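Local coordinates for protein catalase (Pseudomonas syringae, PDB 1M7S) that breaks down hydrogen peroxide into water and oxygen with the help of heme, protecting cells from its toxic effects, at residues 89-94 and 102-107; 125-130 and 172-177. All coordinates share one frame; numbering follows the deposited sequence.

Both contacts lie in the catalase domain, in the buried interior of the chain, with centres about 11 Å apart and contact 1 closing before contact 2 opens. Contact 1 pairs the end of strand 82-90 with the loop that leads into strand 107-114, beside the heme. Strand 117-124 then runs antiparallel to 107-114 and delivers the chain to contact 2, where loop 125-130 packs on helix 169-176. The two are stitched together directly: His-106 O lies 2.8 Å from Asn-125 N, a probable hydrogen bond, and Arg-103 reaches Leu-175 O. Together they join the barrel edge at the heme pocket to the surrounding helices, each supplying one pocket residue, Gly-107 and Phe-129.

Contact 1: residues 89-94 and 102-107; sequences FSSVVH and LRDPHG
Leu-102 lays its CD1 methyl over one face of the His-94 imidazole, 3.6 Å from the ring centroid, a CH-pi contact in which the leucine lies roughly perpendicular to the histidine side chain. Val-93 CG1 lies over the opposite face, and at the ring edge, in its plane, a water joins ND1 to Asp-104 OD1, to which it donates; His-94 NE2 is hydrogen-bonded to Asp-153. The same OD1 accepts two consecutive backbone N-H groups: Val-92 N, at 3.0 Å, comes from above the carboxylate plane, 50° out of it, while Val-93 N is nearly straight (174°) and arrives on the syn side. Both come from the same face. Asp-104 gets there with an eclipsed first torsion (chi1 -114°). This carboxylate therefore fixes the turn that follows the strand. Val-92 CG2 packs 3.9 Å from Pro-105 CD.

At the strand end of the contact, Ser-90 and Gly-107 form an antiparallel hydrogen-bonded pair: Gly-107 N to Ser-90 O spans 2.8 Å, and Ser-90 N to Gly-107 O is a longer 3.1 Å. Ser-90 OG comes within 3.5 Å of Gly-107 CA, a tight fit against a residue without a side chain, and is itself hydrogen-bonded to His-52 ND1. His-52 is the predicted active-site histidine, so Ser-90 is a second-shell residue that probably orients it, as in other catalases; Gly-107 touches the heme.

Strand 55-64 flanks the first segment through the backbone pair Phe-89 with Thr-56. Helix 236-246 packs on Phe-89 and His-106, helix 169-176 on Arg-103 and Pro-105, and at the far end a second subunit brings His-97 edge-to-face with His-94 and Tyr-234 against Leu-102.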
# COMPACT_ATOMS: atom_id res chain seq x y z
N PHE A 89 -22.79 12.04 6.44
CA PHE A 89 -23.33 11.91 7.78
C PHE A 89 -22.75 10.57 8.32
O PHE A 89 -22.53 9.72 7.47
CB PHE A 89 -24.87 11.76 7.78
CG PHE A 89 -25.57 13.08 7.51
CD1 PHE A 89 -25.59 14.10 8.43
CD2 PHE A 89 -26.21 13.27 6.28
CE1 PHE A 89 -26.23 15.29 8.18
CE2 PHE A 89 -26.86 14.45 5.99
CZ PHE A 89 -26.87 15.47 6.95
N SER A 90 -22.63 10.40 9.63
CA SER A 90 -22.05 9.10 10.05
C SER A 90 -22.26 8.81 11.51
O SER A 90 -22.66 9.71 12.25
CB SER A 90 -20.52 9.19 9.86
OG SER A 90 -19.98 10.37 10.44
N SER A 91 -21.97 7.56 11.93
CA SER A 91 -21.87 7.32 13.39
C SER A 91 -20.37 7.34 13.65
O SER A 91 -19.65 7.95 12.83
CB SER A 91 -22.51 6.02 13.82
OG SER A 91 -21.82 5.04 13.03
N VAL A 92 -19.84 6.90 14.80
CA VAL A 92 -18.45 7.17 15.12
C VAL A 92 -17.59 5.93 15.37
O VAL A 92 -16.55 5.71 14.80
CB VAL A 92 -18.37 8.02 16.42
CG1 VAL A 92 -16.92 8.22 16.89
CG2 VAL A 92 -18.96 9.42 16.19
N VAL A 93 -18.09 5.12 16.31
CA VAL A 93 -17.30 4.02 16.84
C VAL A 93 -17.29 2.74 16.03
O VAL A 93 -16.19 2.20 15.89
CB VAL A 93 -17.80 3.69 18.27
CG1 VAL A 93 -16.99 2.55 18.86
CG2 VAL A 93 -17.77 4.92 19.17
N HIS A 94 -18.44 2.27 15.57
CA HIS A 94 -18.42 0.94 14.94
C HIS A 94 -18.12 0.94 13.46
O HIS A 94 -17.95 2.01 12.87
CB HIS A 94 -19.72 0.22 15.26
CG HIS A 94 -19.81 0.04 16.75
ND1 HIS A 94 -20.41 0.98 17.56
CD2 HIS A 94 -19.31 -0.95 17.53
CE1 HIS A 94 -20.30 0.57 18.84
NE2 HIS A 94 -19.64 -0.60 18.83
N LEU A 102 -27.05 2.20 16.91
CA LEU A 102 -26.11 2.16 18.04
C LEU A 102 -25.91 3.56 18.62
O LEU A 102 -25.84 4.54 17.87
CB LEU A 102 -24.77 1.57 17.62
CG LEU A 102 -24.81 0.09 17.15
CD1 LEU A 102 -23.34 -0.37 17.05
CD2 LEU A 102 -25.60 -0.77 18.09
N ARG A 103 -25.89 3.62 19.93
CA ARG A 103 -25.74 4.88 20.67
C ARG A 103 -24.41 5.53 20.36
O ARG A 103 -23.37 4.91 20.56
CB ARG A 103 -25.86 4.62 22.19
CG ARG A 103 -25.62 5.96 22.97
CD ARG A 103 -25.78 5.62 24.48
NE ARG A 103 -27.10 4.99 24.66
CZ ARG A 103 -28.22 5.72 24.64
NH1 ARG A 103 -28.32 7.05 24.49
NH2 ARG A 103 -29.34 5.03 24.77
N ASP A 104 -24.39 6.80 19.92
CA ASP A 104 -23.11 7.46 19.60
C ASP A 104 -23.43 8.90 19.21
O ASP A 104 -24.59 9.20 18.87
CB ASP A 104 -22.60 6.84 18.28
CG ASP A 104 -21.33 6.02 18.29
OD1 ASP A 104 -20.94 5.46 17.21
OD2 ASP A 104 -20.67 5.91 19.36
N PRO A 105 -22.43 9.75 19.16
CA PRO A 105 -22.54 11.07 18.53
C PRO A 105 -22.66 10.74 17.04
O PRO A 105 -22.36 9.59 16.60
CB PRO A 105 -21.19 11.80 18.72
CG PRO A 105 -20.46 10.86 19.66
CD PRO A 105 -21.03 9.45 19.45
N HIS A 106 -23.11 11.67 16.22
CA HIS A 106 -23.18 11.46 14.77
C HIS A 106 -22.44 12.60 14.06
O HIS A 106 -22.65 13.77 14.40
CB HIS A 106 -24.63 11.34 14.27
CG HIS A 106 -25.17 10.00 14.73
ND1 HIS A 106 -25.78 9.85 15.96
CD2 HIS A 106 -25.07 8.77 14.13
CE1 HIS A 106 -26.09 8.56 16.09
NE2 HIS A 106 -25.68 7.92 15.01
N GLY A 107 -21.65 12.20 13.07
CA GLY A 107 -20.90 13.18 12.27
C GLY A 107 -21.83 13.90 11.30
O GLY A 107 -22.78 13.30 10.77
O HOH W 1 -21.31 3.18 16.18

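Contact 2: residues 125-130 and 172-177; sequences NFPTFF and LTLLYS
Leu-174 projects from its helix straight over the ring of Phe-126: CB sits above the ring centre, 3.8 Å from the centroid and only 4° off the normal. The two side chains run antiparallel past one another, and with the leucine chain extended beyond CB (chi2 176°), its CD1 runs back along the phenylalanine to lie 3.6 Å from Phe-126 CB. That one methyl also meets Pro-127 CD at 3.7 Å and Thr-128 OG1 at 3.8 Å, so three successive loop residues close round it. Pro-127, on this tight side, is the one touching residue that is partly exposed. At the far rim of the ring, CZ rests 3.7 Å from Leu-175 CA, against the helix backbone itself.

Phe-130 marks the looser, though still buried, side. Its CE2 lies 3.8 Å from Leu-172 CD2, the leucine set crosswise to it, and Leu-175 CB stands off the ring edge at 4.2 Å. Met-140 of helix 137-144 also packs on this ring.

No hydrogen bond crosses between the segments. Ser-177 OG and N both bond to Leu-174 O within the second segment. Apolar packing thus sets how 125-130, which presents Phe-129 to the heme, lies on 172-177, while Thr-128 OG1, bonded to Thr-171 just before the second segment, adds a polar tie to the same helix.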
# COMPACT_ATOMS: atom_id res chain seq x y z
N ASN A 125 -23.39 16.28 15.52
CA ASN A 125 -24.64 16.81 16.07
C ASN A 125 -24.36 17.31 17.47
O ASN A 125 -24.90 18.37 17.85
CB ASN A 125 -25.77 15.76 15.99
CG ASN A 125 -25.53 14.58 16.91
OD1 ASN A 125 -24.39 14.15 17.10
ND2 ASN A 125 -26.59 14.02 17.52
N PHE A 126 -23.47 16.69 18.28
CA PHE A 126 -23.27 17.22 19.64
C PHE A 126 -22.41 18.48 19.56
O PHE A 126 -21.42 18.51 18.84
CB PHE A 126 -22.54 16.22 20.54
CG PHE A 126 -23.23 14.93 20.85
CD1 PHE A 126 -24.57 14.71 20.59
CD2 PHE A 126 -22.47 13.92 21.47
CE1 PHE A 126 -25.16 13.49 20.87
CE2 PHE A 126 -23.09 12.72 21.80
CZ PHE A 126 -24.43 12.50 21.50
N PRO A 127 -22.73 19.51 20.32
CA PRO A 127 -21.97 20.77 20.20
C PRO A 127 -20.67 20.82 20.96
O PRO A 127 -19.88 21.77 20.97
CB PRO A 127 -22.95 21.83 20.76
CG PRO A 127 -23.65 21.00 21.80
CD PRO A 127 -23.94 19.63 21.15
N THR A 128 -20.41 19.76 21.77
CA THR A 128 -19.22 19.69 22.61
C THR A 128 -18.60 18.29 22.38
O THR A 128 -19.30 17.41 21.91
CB THR A 128 -19.52 19.87 24.10
OG1 THR A 128 -20.61 19.07 24.58
CG2 THR A 128 -19.88 21.36 24.31
N PHE A 129 -17.38 18.13 22.85
CA PHE A 129 -16.70 16.83 22.71
C PHE A 129 -16.27 16.32 24.08
O PHE A 129 -16.46 17.03 25.09
CB PHE A 129 -15.48 17.03 21.80
CG PHE A 129 -15.11 15.71 21.15
CD1 PHE A 129 -13.87 15.13 21.38
CD2 PHE A 129 -16.02 15.08 20.31
CE1 PHE A 129 -13.57 13.94 20.76
CE2 PHE A 129 -15.71 13.88 19.71
CZ PHE A 129 -14.48 13.30 19.95
N PHE A 130 -15.85 15.08 24.17
CA PHE A 130 -15.51 14.49 25.46
C PHE A 130 -14.16 14.96 25.96
O PHE A 130 -13.95 14.85 27.19
CB PHE A 130 -15.50 12.96 25.33
CG PHE A 130 -16.74 12.41 24.66
CD1 PHE A 130 -16.77 12.15 23.30
CD2 PHE A 130 -17.82 12.05 25.44
CE1 PHE A 130 -17.91 11.63 22.71
CE2 PHE A 130 -18.95 11.50 24.87
CZ PHE A 130 -19.01 11.30 23.50
N LEU A 172 -20.68 13.15 27.84
CA LEU A 172 -21.26 11.87 28.20
C LEU A 172 -22.73 12.02 28.57
O LEU A 172 -23.54 11.13 28.34
CB LEU A 172 -20.52 11.27 29.44
CG LEU A 172 -19.11 10.81 29.05
CD1 LEU A 172 -18.35 10.55 30.34
CD2 LEU A 172 -19.26 9.57 28.16
N THR A 173 -23.13 13.16 29.09
CA THR A 173 -24.56 13.43 29.41
C THR A 173 -25.32 13.49 28.10
O THR A 173 -26.37 12.82 27.97
CB THR A 173 -24.66 14.78 30.16
OG1 THR A 173 -23.99 14.57 31.41
CG2 THR A 173 -26.07 15.27 30.45
N LEU A 174 -24.77 14.13 27.05
CA LEU A 174 -25.48 14.08 25.77
C LEU A 174 -25.55 12.66 25.19
O LEU A 174 -26.55 12.16 24.69
CB LEU A 174 -24.68 14.90 24.70
CG LEU A 174 -24.71 16.42 24.88
CD1 LEU A 174 -23.80 17.06 23.83
CD2 LEU A 174 -26.11 17.03 24.72
N LEU A 175 -24.42 11.96 25.26
CA LEU A 175 -24.30 10.60 24.72
C LEU A 175 -25.35 9.63 25.28
O LEU A 175 -25.94 8.88 24.49
CB LEU A 175 -22.89 10.01 24.95
CG LEU A 175 -22.75 8.54 24.44
CD1 LEU A 175 -22.80 8.48 22.91
CD2 LEU A 175 -21.43 7.97 24.94
N TYR A 176 -25.59 9.66 26.58
CA TYR A 176 -26.49 8.73 27.24
C TYR A 176 -27.92 9.26 27.26
O TYR A 176 -28.83 8.55 27.66
CB TYR A 176 -26.00 8.32 28.66
CG TYR A 176 -24.83 7.36 28.46
CD1 TYR A 176 -23.53 7.80 28.65
CD2 TYR A 176 -25.10 6.04 28.07
CE1 TYR A 176 -22.48 6.89 28.43
CE2 TYR A 176 -24.05 5.15 27.87
CZ TYR A 176 -22.76 5.60 28.05
OH TYR A 176 -21.69 4.76 27.82
N SER A 177 -28.17 10.47 26.82
CA SER A 177 -29.52 11.02 26.68
C SER A 177 -30.05 10.45 25.36
O SER A 177 -29.32 9.84 24.56
CB SER A 177 -29.50 12.55 26.57
OG SER A 177 -29.13 12.93 25.24